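Local atomic coordinates of increased sodium tolerance protein 1 (Saccharomyces cerevisiae, PDB entry 3GGY), a protein that regulates recruitment of the ATPase Vps4 to the ESCRT-III complex late in multivesicular-body sorting of membrane cargo, this chain being its ESCRT-III-like N-terminal domain. Residues A42-T47 against Q51-R56; E94-E99 against G104-I109; I109-Y114 against E153-K158; Y172-A177 against S185-S190. All blocks are in the same frame, centred on the assembly; numbering follows the deposited sequence.

Read from the N terminus, the four contacts show how an elongated, all-helical ESCRT-III-like domain is held together near both ends and, in contact 3, near its middle. Contact 1 closes the turn between the long helices 8-46 and 50-82. Contact 2 joins helix 93-99 to helix 105-115 at the other side of the chain's centre, its own centre about 46 Å from that of contact 1. Contact 3 closes the widest loop, bringing helix 153-159 beside helix 105-115, and shares Ile109 with contact 2. Contact 4 folds helix 184-188 onto helix 166-179. All four lie in series, none nested or crossed, yet contact 4 touches contact 1 through Leu45 and Ser190.

Contact 1: residues A42-T47 against Q51-R56; sequences AQLLLT and QKAHYR
Leu44 lays its isobutyl group over the backbone of the opposing helix at Ala53, the central overlap of a helical hairpin in which helices 8-46 and 50-82 turn back on each other. Such a long antiparallel hairpin is the hallmark of ESCRT-III-like domains, and this contact sits at its closed end. The short axes run nearly antiparallel, at 164°, and approach to 8.7 Å, a spacing that the small Ala53 helps to permit. The CD1 branch of Leu44 does most of the work: it rests 3.7 Å from Ala53 CA and 4.2 Å from Arg56 CB. CD2 instead meets Lys52 CB; the two side chains cross at about a right angle, and the lysine chain, bent at chi3 (73°), carries its ammonium group away from residues 42-47. Leu44 CG stands anti to the carbonyl carbon (chi1 -72°), which sends both methyls across the gap. Arg56 contributes little more than its CB here; its guanidinium reaches back along helix 8-46, where NH1 is hydrogen-bonded to Gln40. On the more buried flank Leu45 joins in, and its other neighbours include Ser190 of the C-terminal segment. The methyl of Ala53 thus has two leucines against it, with Leu44 CB at 4.0 Å and Leu45 CD2 at 3.8 Å from Ala53 CB.

Contact 2: residues E94-E99 against G104-I109; sequences EQLVKE and GINEAI
Across a short loop, helix 94-99 and helix 105-109 meet at a wide angle, 123° between their directions, with axes 9.2 Å apart and the CA atoms of Leu96 and Asn106 nearest each other at 5.6 Å. These are two successive helices of the all-helical ESCRT-III-like fold, and Gly104, with its positive phi, takes the N-cap position of the second. Leu96 carries the junction. With CG anti to the backbone nitrogen (chi1 -174°), it extends over the start of the opposing helix and divides its methyls: CD1 packs on Ile105 CG2 at 3.9 Å, whereas CD2 points to Ile109 CG2 at 4.0 Å, the leucine crossing that side chain at about a right angle. Phe140 of helix 138-147 covers both Leu96 and Ile109, and Leu80 of helix 50-82 backs the two isoleucines, so Leu96, Ile105 and Ile109 are all buried. Both Leu96 and Val97 border a buried polar group, the amide of Asn106. It is provided for from outside the junction: OD1 accepts a hydrogen bond from Arg110 NE, while ND2 is bonded to Asp150 OD2, and these two bonds would fix the rotation of the amide. Apolar carbons close over the same oxygen, with Val97 CG2 at 3.7 Å and Leu96 CG at 3.3 Å from Asn106 OD1.

Contact 3: residues I109-Y114 against E153-K158; sequences IRSLIY and EKIIKK
Apolar packing comes first between Tyr114 and Ile155, whose side chains lie alongside one another and point opposite ways where two helices of the ESCRT-III-like bundle run side by side. Helix 109-114 and helix 153-158 are almost parallel, at 12°, with their axes 10.5 Å apart, a distance spanned mainly by Tyr114 and the two isoleucines. A chi1 of -177° swings the tyrosine ring away from its backbone nitrogen and across the gap, so that CD2 lies 4.0 Å from Ile155 CG2. Farther along the ring, CE2 approaches Ile156 at its CA and CG1, and both residues come at the ring obliquely. Val144 and His148 touch the tyrosine and tie it to helix 138-147 and the loop after it; Phe118, just beyond helix 105-115, meets its ring.

A mixed contact lies one turn earlier. Ser111 sets its hydroxyl against the CG1 branch of Ile155, with OG at 3.6 Å from Ile155 CG1, but the polar need of that oxygen is met within its own helix by a hydrogen bond with Glu107 O. Pro152 and Tyr76 border this serine.

The polar link between the helices is indirect. A water sits at the edge of the Tyr114 ring, in its plane, and joins the phenol to the neighbouring backbone: the water oxygen is 2.7 Å from Tyr114 OH, and the water donates a hydrogen bond to Ile156 O, 2.6 Å away.

Contact 4: residues Y172-A177 against S185-S190; sequences YLKEIA and SKLENS
Leu187 is the first residue of segment 185-190 to reach helix 172-177, and it supplies most of the contact, in which a short C-terminal helix folds back onto helix 166-179 near the closed end of the ESCRT-III-like hairpin of helices 8-46 and 50-82. With chi1 at -177° its forked end projects onto one face of the helix, where three residues receive it. The CD1 branch points at the backbone and rests 3.3 Å from Leu173 O, with Leu173 CB beside it. The CD2 branch settles between Lys174 and Ala177, at 3.7 Å from Lys174 CA and against the methyl of Ala177. Lys174 passes this leucine at about a right angle and continues outward as an extended chain. After Glu188 and Asn189, Ser190 turns inward, and its OG comes within 3.7 Å of Leu173 CD1. That hydroxyl is engaged by its own segment, donating to Leu187 O at 2.6 Å; the same carbonyl accepts from Ser190 N, so two bonds grip one oxygen and hold the end of the chain in a turn. Leu45 and Val57 flank the site. The chemistry implies a C-terminal segment shaped by its own polar bonds and fastened to helix 166-179 by hydrophobic packing.

Contact 1: residues A42-T47 against Q51-R56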
loop_
_atom_site.group_PDB
_atom_site.type_symbol
_atom_site.label_atom_id
_atom_site.label_comp_id
_atom_site.label_asym_id
_atom_site.label_seq_id
_atom_site.Cartn_x
_atom_site.Cartn_y
_atom_site.Cartn_z
ATOM N N ALA A 42 -15.393 -14.415 13.066
ATOM C CA ALA A 42 -16.753 -14.874 13.315
ATOM C C ALA A 42 -16.733 -16.127 14.180
ATOM O O ALA A 42 -17.547 -16.273 15.090
ATOM C CB ALA A 42 -17.461 -15.159 11.993
ATOM N N GLN A 43 -15.792 -17.025 13.900
ATOM C CA GLN A 43 -15.674 -18.266 14.659
ATOM C C GLN A 43 -15.256 -17.979 16.101
ATOM O O GLN A 43 -15.696 -18.658 17.025
ATOM C CB GLN A 43 -14.670 -19.204 13.978
ATOM C CG GLN A 43 -14.571 -20.598 14.588
ATOM C CD GLN A 43 -15.917 -21.301 14.695
ATOM O OE1 GLN A 43 -16.752 -21.218 13.794
ATOM N NE2 GLN A 43 -16.125 -22.013 15.798
ATOM N N LEU A 44 -14.401 -16.977 16.290
ATOM C CA LEU A 44 -13.970 -16.596 17.630
ATOM C C LEU A 44 -15.165 -16.063 18.408
ATOM O O LEU A 44 -15.306 -16.333 19.602
ATOM C CB LEU A 44 -12.878 -15.523 17.565
ATOM C CG LEU A 44 -11.506 -15.994 17.078
ATOM C CD1 LEU A 44 -10.610 -14.791 16.803
ATOM C CD2 LEU A 44 -10.887 -16.901 18.127
ATOM N N LEU A 45 -16.034 -15.318 17.730
ATOM C CA LEU A 45 -17.213 -14.769 18.386
ATOM C C LEU A 45 -18.161 -15.884 18.802
ATOM O O LEU A 45 -18.686 -15.873 19.914
ATOM C CB LEU A 45 -17.939 -13.785 17.460
ATOM C CG LEU A 45 -17.171 -12.504 17.107
ATOM C CD1 LEU A 45 -17.939 -11.718 16.055
ATOM C CD2 LEU A 45 -16.950 -11.669 18.363
ATOM N N LEU A 46 -18.374 -16.847 17.909
ATOM C CA LEU A 46 -19.266 -17.966 18.200
ATOM C C LEU A 46 -18.795 -18.771 19.405
ATOM O O LEU A 46 -19.609 -19.404 20.090
ATOM C CB LEU A 46 -19.374 -18.902 16.989
ATOM C CG LEU A 46 -20.018 -18.345 15.717
ATOM C CD1 LEU A 46 -20.072 -19.444 14.662
ATOM C CD2 LEU A 46 -21.423 -17.831 16.022
ATOM N N THR A 47 -17.489 -18.749 19.661
ATOM C CA THR A 47 -16.920 -19.489 20.781
ATOM C C THR A 47 -16.551 -18.638 21.997
ATOM O O THR A 47 -15.742 -19.047 22.830
ATOM C CB THR A 47 -15.683 -20.320 20.342
ATOM O OG1 THR A 47 -14.734 -19.479 19.671
ATOM C CG2 THR A 47 -16.109 -21.432 19.409
ATOM N N GLN A 51 -11.701 -11.320 23.517
ATOM C CA GLN A 51 -10.389 -10.691 23.491
ATOM C C GLN A 51 -9.650 -11.011 22.191
ATOM O O GLN A 51 -9.138 -10.115 21.523
ATOM C CB GLN A 51 -9.567 -11.156 24.702
ATOM C CG GLN A 51 -8.217 -10.486 24.842
ATOM C CD GLN A 51 -7.540 -10.812 26.161
ATOM O OE1 GLN A 51 -8.041 -11.624 26.954
ATOM N NE2 GLN A 51 -6.392 -10.177 26.406
ATOM N N LYS A 52 -9.588 -12.291 21.842
ATOM C CA LYS A 52 -8.906 -12.711 20.623
ATOM C C LYS A 52 -9.575 -12.120 19.381
ATOM O O LYS A 52 -8.899 -11.696 18.445
ATOM C CB LYS A 52 -8.883 -14.239 20.543
ATOM C CG LYS A 52 -8.306 -14.881 21.791
ATOM C CD LYS A 52 -8.342 -16.397 21.745
ATOM C CE LYS A 52 -7.319 -16.964 20.782
ATOM N NZ LYS A 52 -7.266 -18.449 20.888
ATOM N N ALA A 53 -10.904 -12.091 19.372
ATOM C CA ALA A 53 -11.631 -11.533 18.229
ATOM C C ALA A 53 -11.226 -10.074 18.040
ATOM O O ALA A 53 -11.026 -9.606 16.914
ATOM C CB ALA A 53 -13.137 -11.636 18.456
ATOM N N HIS A 54 -11.089 -9.359 19.154
ATOM C CA HIS A 54 -10.702 -7.955 19.120
ATOM C C HIS A 54 -9.323 -7.806 18.494
ATOM O O HIS A 54 -9.128 -6.998 17.587
ATOM C CB HIS A 54 -10.689 -7.380 20.538
ATOM C CG HIS A 54 -10.597 -5.887 20.586
ATOM N ND1 HIS A 54 -9.417 -5.206 20.379
ATOM C CD2 HIS A 54 -11.544 -4.944 20.803
ATOM C CE1 HIS A 54 -9.641 -3.907 20.468
ATOM N NE2 HIS A 54 -10.924 -3.721 20.725
ATOM N N TYR A 55 -8.368 -8.586 18.987
ATOM C CA TYR A 55 -7.004 -8.546 18.470
ATOM C C TYR A 55 -6.984 -8.859 16.979
ATOM O O TYR A 55 -6.266 -8.218 16.209
ATOM C CB TYR A 55 -6.128 -9.564 19.204
ATOM C CG TYR A 55 -5.777 -9.197 20.630
ATOM C CD1 TYR A 55 -5.442 -10.183 21.559
ATOM C CD2 TYR A 55 -5.741 -7.865 21.043
ATOM C CE1 TYR A 55 -5.079 -9.853 22.864
ATOM C CE2 TYR A 55 -5.376 -7.524 22.345
ATOM C CZ TYR A 55 -5.047 -8.523 23.247
ATOM O OH TYR A 55 -4.668 -8.195 24.529
ATOM N N ARG A 56 -7.780 -9.844 16.579
ATOM C CA ARG A 56 -7.823 -10.264 15.184
ATOM C C ARG A 56 -8.389 -9.167 14.295
ATOM O O ARG A 56 -7.948 -8.986 13.156
ATOM C CB ARG A 56 -8.661 -11.532 15.039
ATOM C CG ARG A 56 -8.365 -12.306 13.774
ATOM C CD ARG A 56 -6.958 -12.890 13.833
ATOM N NE ARG A 56 -6.980 -14.345 13.921
ATOM C CZ ARG A 56 -7.236 -15.148 12.896
ATOM N NH1 ARG A 56 -7.490 -14.635 11.700
ATOM N NH2 ARG A 56 -7.240 -16.463 13.067
#

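Contact 2: residues E94-E99 against G104-I109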
loop_
_atom_site.group_PDB
_atom_site.type_symbol
_atom_site.label_atom_id
_atom_site.label_comp_id
_atom_site.label_asym_id
_atom_site.label_seq_id
_atom_site.Cartn_x
_atom_site.Cartn_y
_atom_site.Cartn_z
ATOM N N GLU A 94 14.696 19.271 -9.781
ATOM C CA GLU A 94 14.009 20.513 -10.113
ATOM C C GLU A 94 13.040 20.253 -11.262
ATOM O O GLU A 94 11.894 20.699 -11.238
ATOM C CB GLU A 94 15.021 21.588 -10.525
ATOM C CG GLU A 94 14.400 22.853 -11.120
ATOM C CD GLU A 94 13.702 23.726 -10.092
ATOM O OE1 GLU A 94 12.798 23.229 -9.389
ATOM O OE2 GLU A 94 14.051 24.921 -9.994
ATOM N N GLN A 95 13.507 19.523 -12.270
ATOM C CA GLN A 95 12.670 19.203 -13.420
ATOM C C GLN A 95 11.466 18.377 -12.980
ATOM O O GLN A 95 10.330 18.655 -13.360
ATOM C CB GLN A 95 13.473 18.419 -14.458
ATOM C CG GLN A 95 14.626 19.194 -15.078
ATOM C CD GLN A 95 15.425 18.349 -16.051
ATOM O OE1 GLN A 95 15.935 17.289 -15.694
ATOM N NE2 GLN A 95 15.539 18.817 -17.287
ATOM N N LEU A 96 11.727 17.363 -12.162
ATOM C CA LEU A 96 10.675 16.490 -11.670
ATOM C C LEU A 96 9.572 17.260 -10.950
ATOM O O LEU A 96 8.390 17.065 -11.222
ATOM C CB LEU A 96 11.277 15.442 -10.726
ATOM C CG LEU A 96 10.360 14.336 -10.207
ATOM C CD1 LEU A 96 9.895 13.465 -11.366
ATOM C CD2 LEU A 96 11.111 13.501 -9.183
ATOM N N VAL A 97 9.963 18.154 -10.046
ATOM C CA VAL A 97 9.003 18.923 -9.265
ATOM C C VAL A 97 8.301 20.067 -9.994
ATOM O O VAL A 97 7.122 20.324 -9.751
ATOM C CB VAL A 97 9.672 19.485 -7.988
ATOM C CG1 VAL A 97 8.679 20.310 -7.193
ATOM C CG2 VAL A 97 10.196 18.338 -7.135
ATOM N N LYS A 98 9.009 20.747 -10.887
ATOM C CA LYS A 98 8.409 21.867 -11.601
ATOM C C LYS A 98 7.780 21.525 -12.946
ATOM O O LYS A 98 6.792 22.145 -13.342
ATOM C CB LYS A 98 9.438 22.985 -11.783
ATOM C CG LYS A 98 9.805 23.678 -10.482
ATOM C CD LYS A 98 10.606 24.946 -10.717
ATOM C CE LYS A 98 10.821 25.692 -9.409
ATOM N NZ LYS A 98 11.494 27.002 -9.613
ATOM N N GLU A 99 8.340 20.540 -13.641
ATOM C CA GLU A 99 7.830 20.141 -14.950
ATOM C C GLU A 99 6.964 18.882 -14.959
ATOM O O GLU A 99 6.234 18.644 -15.918
ATOM C CB GLU A 99 8.997 19.944 -15.925
ATOM C CG GLU A 99 9.623 21.233 -16.435
ATOM C CD GLU A 99 10.925 20.993 -17.177
ATOM O OE1 GLU A 99 10.960 20.101 -18.055
ATOM O OE2 GLU A 99 11.912 21.701 -16.886
ATOM N N GLY A 104 1.529 13.968 -12.928
ATOM C CA GLY A 104 1.509 13.067 -11.785
ATOM C C GLY A 104 2.739 12.207 -11.561
ATOM O O GLY A 104 2.751 11.354 -10.666
ATOM N N ILE A 105 3.781 12.424 -12.354
ATOM C CA ILE A 105 4.998 11.635 -12.225
ATOM C C ILE A 105 5.719 11.877 -10.901
ATOM O O ILE A 105 6.120 10.926 -10.227
ATOM C CB ILE A 105 5.957 11.911 -13.404
ATOM C CG1 ILE A 105 5.307 11.423 -14.704
ATOM C CG2 ILE A 105 7.297 11.216 -13.179
ATOM C CD1 ILE A 105 6.112 11.710 -15.959
ATOM N N ASN A 106 5.874 13.140 -10.520
ATOM C CA ASN A 106 6.556 13.470 -9.264
ATOM C C ASN A 106 5.983 12.662 -8.102
ATOM O O ASN A 106 6.708 11.982 -7.369
ATOM C CB ASN A 106 6.409 14.964 -8.961
ATOM C CG ASN A 106 7.213 15.395 -7.747
ATOM O OD1 ASN A 106 8.416 15.156 -7.672
ATOM N ND2 ASN A 106 6.553 16.044 -6.796
ATOM N N GLU A 107 4.668 12.751 -7.951
ATOM C CA GLU A 107 3.928 12.062 -6.908
ATOM C C GLU A 107 4.051 10.542 -7.006
ATOM O O GLU A 107 4.266 9.861 -6.004
ATOM C CB GLU A 107 2.462 12.470 -7.019
ATOM C CG GLU A 107 1.549 11.884 -5.980
ATOM C CD GLU A 107 0.119 12.326 -6.195
ATOM O OE1 GLU A 107 -0.109 13.550 -6.328
ATOM O OE2 GLU A 107 -0.772 11.456 -6.227
ATOM N N ALA A 108 3.909 10.016 -8.217
ATOM C CA ALA A 108 3.982 8.577 -8.430
ATOM C C ALA A 108 5.332 7.951 -8.078
ATOM O O ALA A 108 5.384 6.953 -7.359
ATOM C CB ALA A 108 3.621 8.249 -9.876
ATOM N N ILE A 109 6.419 8.528 -8.579
ATOM C CA ILE A 109 7.742 7.976 -8.315
ATOM C C ILE A 109 8.132 8.111 -6.843
ATOM O O ILE A 109 8.711 7.193 -6.262
ATOM C CB ILE A 109 8.817 8.644 -9.201
ATOM C CG1 ILE A 109 10.136 7.883 -9.079
ATOM C CG2 ILE A 109 8.988 10.102 -8.807
ATOM C CD1 ILE A 109 10.068 6.458 -9.626
#

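Contact 3: residues I109-Y114 against E153-K158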
loop_
_atom_site.group_PDB
_atom_site.type_symbol
_atom_site.label_atom_id
_atom_site.label_comp_id
_atom_site.label_asym_id
_atom_site.label_seq_id
_atom_site.Cartn_x
_atom_site.Cartn_y
_atom_site.Cartn_z
ATOM N N ILE A 109 6.419 8.528 -8.579
ATOM C CA ILE A 109 7.742 7.976 -8.315
ATOM C C ILE A 109 8.132 8.111 -6.843
ATOM O O ILE A 109 8.711 7.193 -6.262
ATOM C CB ILE A 109 8.817 8.644 -9.201
ATOM C CG1 ILE A 109 10.136 7.883 -9.079
ATOM C CG2 ILE A 109 8.988 10.102 -8.807
ATOM C CD1 ILE A 109 10.068 6.458 -9.626
ATOM N N ARG A 110 7.807 9.249 -6.233
ATOM C CA ARG A 110 8.127 9.450 -4.825
ATOM C C ARG A 110 7.375 8.456 -3.945
ATOM O O ARG A 110 7.942 7.900 -3.009
ATOM C CB ARG A 110 7.783 10.877 -4.397
ATOM C CG ARG A 110 8.735 11.918 -4.961
ATOM C CD ARG A 110 8.290 13.321 -4.600
ATOM N NE ARG A 110 9.204 14.299 -5.179
ATOM C CZ ARG A 110 10.351 14.670 -4.625
ATOM N NH1 ARG A 110 10.729 14.161 -3.461
ATOM N NH2 ARG A 110 11.147 15.522 -5.261
ATOM N N SER A 111 6.101 8.222 -4.254
ATOM C CA SER A 111 5.307 7.294 -3.462
ATOM C C SER A 111 5.826 5.864 -3.540
ATOM O O SER A 111 5.846 5.148 -2.539
ATOM C CB SER A 111 3.838 7.341 -3.901
ATOM O OG SER A 111 3.275 8.622 -3.629
ATOM N N LEU A 112 6.244 5.444 -4.727
ATOM C CA LEU A 112 6.751 4.087 -4.904
ATOM C C LEU A 112 8.067 3.878 -4.170
ATOM O O LEU A 112 8.297 2.827 -3.576
ATOM C CB LEU A 112 6.907 3.793 -6.394
ATOM C CG LEU A 112 5.551 3.616 -7.083
ATOM C CD1 LEU A 112 5.727 3.662 -8.597
ATOM C CD2 LEU A 112 4.926 2.295 -6.653
ATOM N N ILE A 113 8.929 4.886 -4.194
ATOM C CA ILE A 113 10.206 4.778 -3.499
ATOM C C ILE A 113 9.975 4.763 -1.987
ATOM O O ILE A 113 10.593 3.981 -1.261
ATOM C CB ILE A 113 11.133 5.944 -3.899
ATOM C CG1 ILE A 113 11.574 5.741 -5.352
ATOM C CG2 ILE A 113 12.343 6.014 -2.970
ATOM C CD1 ILE A 113 12.361 6.907 -5.936
ATOM N N TYR A 114 9.075 5.622 -1.515
ATOM C CA TYR A 114 8.754 5.684 -0.097
ATOM C C TYR A 114 8.168 4.366 0.388
ATOM O O TYR A 114 8.397 3.951 1.527
ATOM C CB TYR A 114 7.736 6.802 0.172
ATOM C CG TYR A 114 7.414 6.955 1.636
ATOM C CD1 TYR A 114 8.286 7.625 2.490
ATOM C CD2 TYR A 114 6.276 6.370 2.188
ATOM C CE1 TYR A 114 8.039 7.706 3.857
ATOM C CE2 TYR A 114 6.020 6.447 3.557
ATOM C CZ TYR A 114 6.907 7.115 4.383
ATOM O OH TYR A 114 6.669 7.191 5.736
ATOM N N GLU A 153 0.129 12.612 1.648
ATOM C CA GLU A 153 -0.279 12.296 3.003
ATOM C C GLU A 153 -0.982 10.936 3.051
ATOM O O GLU A 153 -0.787 10.170 3.989
ATOM C CB GLU A 153 -1.213 13.384 3.533
ATOM C CG GLU A 153 -1.432 13.326 5.028
ATOM C CD GLU A 153 -0.145 13.520 5.800
ATOM O OE1 GLU A 153 0.550 14.526 5.545
ATOM O OE2 GLU A 153 0.174 12.671 6.660
ATOM N N LYS A 154 -1.781 10.636 2.029
ATOM C CA LYS A 154 -2.513 9.369 1.973
ATOM C C LYS A 154 -1.558 8.177 2.018
ATOM O O LYS A 154 -1.817 7.185 2.701
ATOM C CB LYS A 154 -3.381 9.297 0.707
ATOM C CG LYS A 154 -2.612 9.255 -0.606
ATOM C CD LYS A 154 -3.559 9.008 -1.778
ATOM C CE LYS A 154 -2.812 8.887 -3.103
ATOM N NZ LYS A 154 -3.762 8.660 -4.240
ATOM N N ILE A 155 -0.448 8.283 1.295
ATOM C CA ILE A 155 0.548 7.214 1.267
ATOM C C ILE A 155 1.249 7.095 2.627
ATOM O O ILE A 155 1.467 5.999 3.135
ATOM C CB ILE A 155 1.605 7.474 0.164
ATOM C CG1 ILE A 155 0.960 7.345 -1.221
ATOM C CG2 ILE A 155 2.773 6.507 0.316
ATOM C CD1 ILE A 155 0.476 5.937 -1.564
ATOM N N ILE A 156 1.597 8.225 3.224
ATOM C CA ILE A 156 2.262 8.181 4.519
ATOM C C ILE A 156 1.353 7.522 5.566
ATOM O O ILE A 156 1.811 6.747 6.401
ATOM C CB ILE A 156 2.642 9.598 4.981
ATOM C CG1 ILE A 156 3.697 10.175 4.033
ATOM C CG2 ILE A 156 3.164 9.559 6.413
ATOM C CD1 ILE A 156 4.022 11.627 4.276
ATOM N N LYS A 157 0.061 7.815 5.488
ATOM C CA LYS A 157 -0.915 7.276 6.428
ATOM C C LYS A 157 -1.195 5.791 6.247
ATOM O O LYS A 157 -1.426 5.076 7.217
ATOM C CB LYS A 157 -2.229 8.055 6.316
ATOM C CG LYS A 157 -2.097 9.537 6.642
ATOM C CD LYS A 157 -1.622 9.758 8.073
ATOM C CE LYS A 157 -2.611 9.196 9.086
ATOM N NZ LYS A 157 -2.137 9.382 10.486
ATOM N N LYS A 158 -1.182 5.325 5.007
ATOM C CA LYS A 158 -1.441 3.918 4.765
ATOM C C LYS A 158 -0.206 3.076 5.058
ATOM O O LYS A 158 -0.317 1.881 5.309
ATOM C CB LYS A 158 -1.919 3.709 3.328
ATOM C CG LYS A 158 -3.223 4.444 3.037
ATOM C CD LYS A 158 -3.899 3.934 1.780
ATOM C CE LYS A 158 -5.218 4.654 1.552
ATOM N NZ LYS A 158 -6.148 4.504 2.708
HETATM O O HOH W 1 4.359 6.395 6.885
#

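Contact 4: residues Y172-A177 against S185-S190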
loop_
_atom_site.group_PDB
_atom_site.type_symbol
_atom_site.label_atom_id
_atom_site.label_comp_id
_atom_site.label_asym_id
_atom_site.label_seq_id
_atom_site.Cartn_x
_atom_site.Cartn_y
_atom_site.Cartn_z
ATOM N N TYR A 172 -16.249 -2.981 12.571
ATOM C CA TYR A 172 -15.804 -4.188 11.877
ATOM C C TYR A 172 -16.489 -5.435 12.442
ATOM O O TYR A 172 -16.886 -6.336 11.696
ATOM C CB TYR A 172 -14.287 -4.351 12.003
ATOM C CG TYR A 172 -13.517 -3.888 10.788
ATOM C CD1 TYR A 172 -13.591 -2.565 10.352
ATOM C CD2 TYR A 172 -12.718 -4.778 10.065
ATOM C CE1 TYR A 172 -12.887 -2.140 9.223
ATOM C CE2 TYR A 172 -12.010 -4.362 8.936
ATOM C CZ TYR A 172 -12.101 -3.046 8.523
ATOM O OH TYR A 172 -11.418 -2.638 7.401
ATOM N N LEU A 173 -16.617 -5.491 13.761
ATOM C CA LEU A 173 -17.260 -6.633 14.396
ATOM C C LEU A 173 -18.708 -6.744 13.922
ATOM O O LEU A 173 -19.182 -7.834 13.604
ATOM C CB LEU A 173 -17.211 -6.487 15.919
ATOM C CG LEU A 173 -15.816 -6.666 16.520
ATOM C CD1 LEU A 173 -15.792 -6.188 17.964
ATOM C CD2 LEU A 173 -15.413 -8.127 16.418
ATOM N N LYS A 174 -19.402 -5.612 13.866
ATOM C CA LYS A 174 -20.791 -5.603 13.427
ATOM C C LYS A 174 -20.931 -6.015 11.962
ATOM O O LYS A 174 -21.872 -6.723 11.597
ATOM C CB LYS A 174 -21.404 -4.214 13.633
ATOM C CG LYS A 174 -21.499 -3.798 15.091
ATOM C CD LYS A 174 -22.115 -2.420 15.232
ATOM C CE LYS A 174 -22.144 -1.977 16.686
ATOM N NZ LYS A 174 -22.739 -0.615 16.836
ATOM N N GLU A 175 -20.001 -5.585 11.115
ATOM C CA GLU A 175 -20.090 -5.946 9.705
ATOM C C GLU A 175 -19.742 -7.423 9.512
ATOM O O GLU A 175 -20.320 -8.098 8.665
ATOM C CB GLU A 175 -19.193 -5.028 8.863
ATOM C CG GLU A 175 -19.524 -3.551 9.087
ATOM C CD GLU A 175 -18.825 -2.603 8.127
ATOM O OE1 GLU A 175 -17.685 -2.894 7.710
ATOM O OE2 GLU A 175 -19.419 -1.550 7.809
ATOM N N ILE A 176 -18.822 -7.940 10.317
ATOM C CA ILE A 176 -18.474 -9.354 10.212
ATOM C C ILE A 176 -19.669 -10.176 10.710
ATOM O O ILE A 176 -19.968 -11.239 10.170
ATOM C CB ILE A 176 -17.224 -9.691 11.058
ATOM C CG1 ILE A 176 -15.990 -9.053 10.416
ATOM C CG2 ILE A 176 -17.032 -11.207 11.153
ATOM C CD1 ILE A 176 -14.737 -9.152 11.271
ATOM N N ALA A 177 -20.357 -9.672 11.731
ATOM C CA ALA A 177 -21.517 -10.385 12.261
ATOM C C ALA A 177 -22.620 -10.464 11.208
ATOM O O ALA A 177 -23.326 -11.467 11.119
ATOM C CB ALA A 177 -22.028 -9.696 13.515
ATOM N N SER A 185 -26.420 -12.242 20.601
ATOM C CA SER A 185 -25.742 -12.360 21.888
ATOM C C SER A 185 -24.231 -12.482 21.760
ATOM O O SER A 185 -23.492 -11.901 22.551
ATOM C CB SER A 185 -26.277 -13.562 22.674
ATOM O OG SER A 185 -25.971 -14.784 22.020
ATOM N N LYS A 186 -23.778 -13.228 20.759
ATOM C CA LYS A 186 -22.349 -13.425 20.560
ATOM C C LYS A 186 -21.633 -12.150 20.130
ATOM O O LYS A 186 -20.496 -11.903 20.534
ATOM C CB LYS A 186 -22.110 -14.527 19.523
ATOM C CG LYS A 186 -22.686 -15.886 19.909
ATOM C CD LYS A 186 -22.074 -16.419 21.199
ATOM C CE LYS A 186 -22.583 -17.823 21.507
ATOM N NZ LYS A 186 -22.115 -18.325 22.832
ATOM N N LEU A 187 -22.289 -11.342 19.305
ATOM C CA LEU A 187 -21.668 -10.105 18.848
ATOM C C LEU A 187 -21.686 -9.048 19.941
ATOM O O LEU A 187 -20.708 -8.331 20.137
ATOM C CB LEU A 187 -22.374 -9.556 17.605
ATOM C CG LEU A 187 -21.677 -8.292 17.096
ATOM C CD1 LEU A 187 -20.281 -8.658 16.632
ATOM C CD2 LEU A 187 -22.454 -7.659 15.973
ATOM N N GLU A 188 -22.804 -8.951 20.655
ATOM C CA GLU A 188 -22.930 -7.975 21.729
ATOM C C GLU A 188 -21.871 -8.161 22.805
ATOM O O GLU A 188 -21.334 -7.185 23.331
ATOM C CB GLU A 188 -24.318 -8.058 22.364
ATOM C CG GLU A 188 -25.411 -7.424 21.531
ATOM C CD GLU A 188 -25.161 -5.949 21.269
ATOM O OE1 GLU A 188 -24.898 -5.204 22.238
ATOM O OE2 GLU A 188 -25.233 -5.531 20.097
ATOM N N ASN A 189 -21.568 -9.412 23.133
ATOM C CA ASN A 189 -20.568 -9.689 24.156
ATOM C C ASN A 189 -19.164 -9.221 23.758
ATOM O O ASN A 189 -18.292 -9.086 24.616
ATOM C CB ASN A 189 -20.541 -11.189 24.494
ATOM C CG ASN A 189 -21.844 -11.677 25.113
ATOM O OD1 ASN A 189 -22.573 -10.911 25.742
ATOM N ND2 ASN A 189 -22.131 -12.964 24.952
ATOM N N SER A 190 -18.947 -8.967 22.467
ATOM C CA SER A 190 -17.636 -8.524 21.983
ATOM C C SER A 190 -17.512 -7.003 21.894
ATOM O O SER A 190 -16.401 -6.466 21.823
ATOM C CB SER A 190 -17.355 -9.119 20.605
ATOM O OG SER A 190 -18.188 -8.529 19.622
#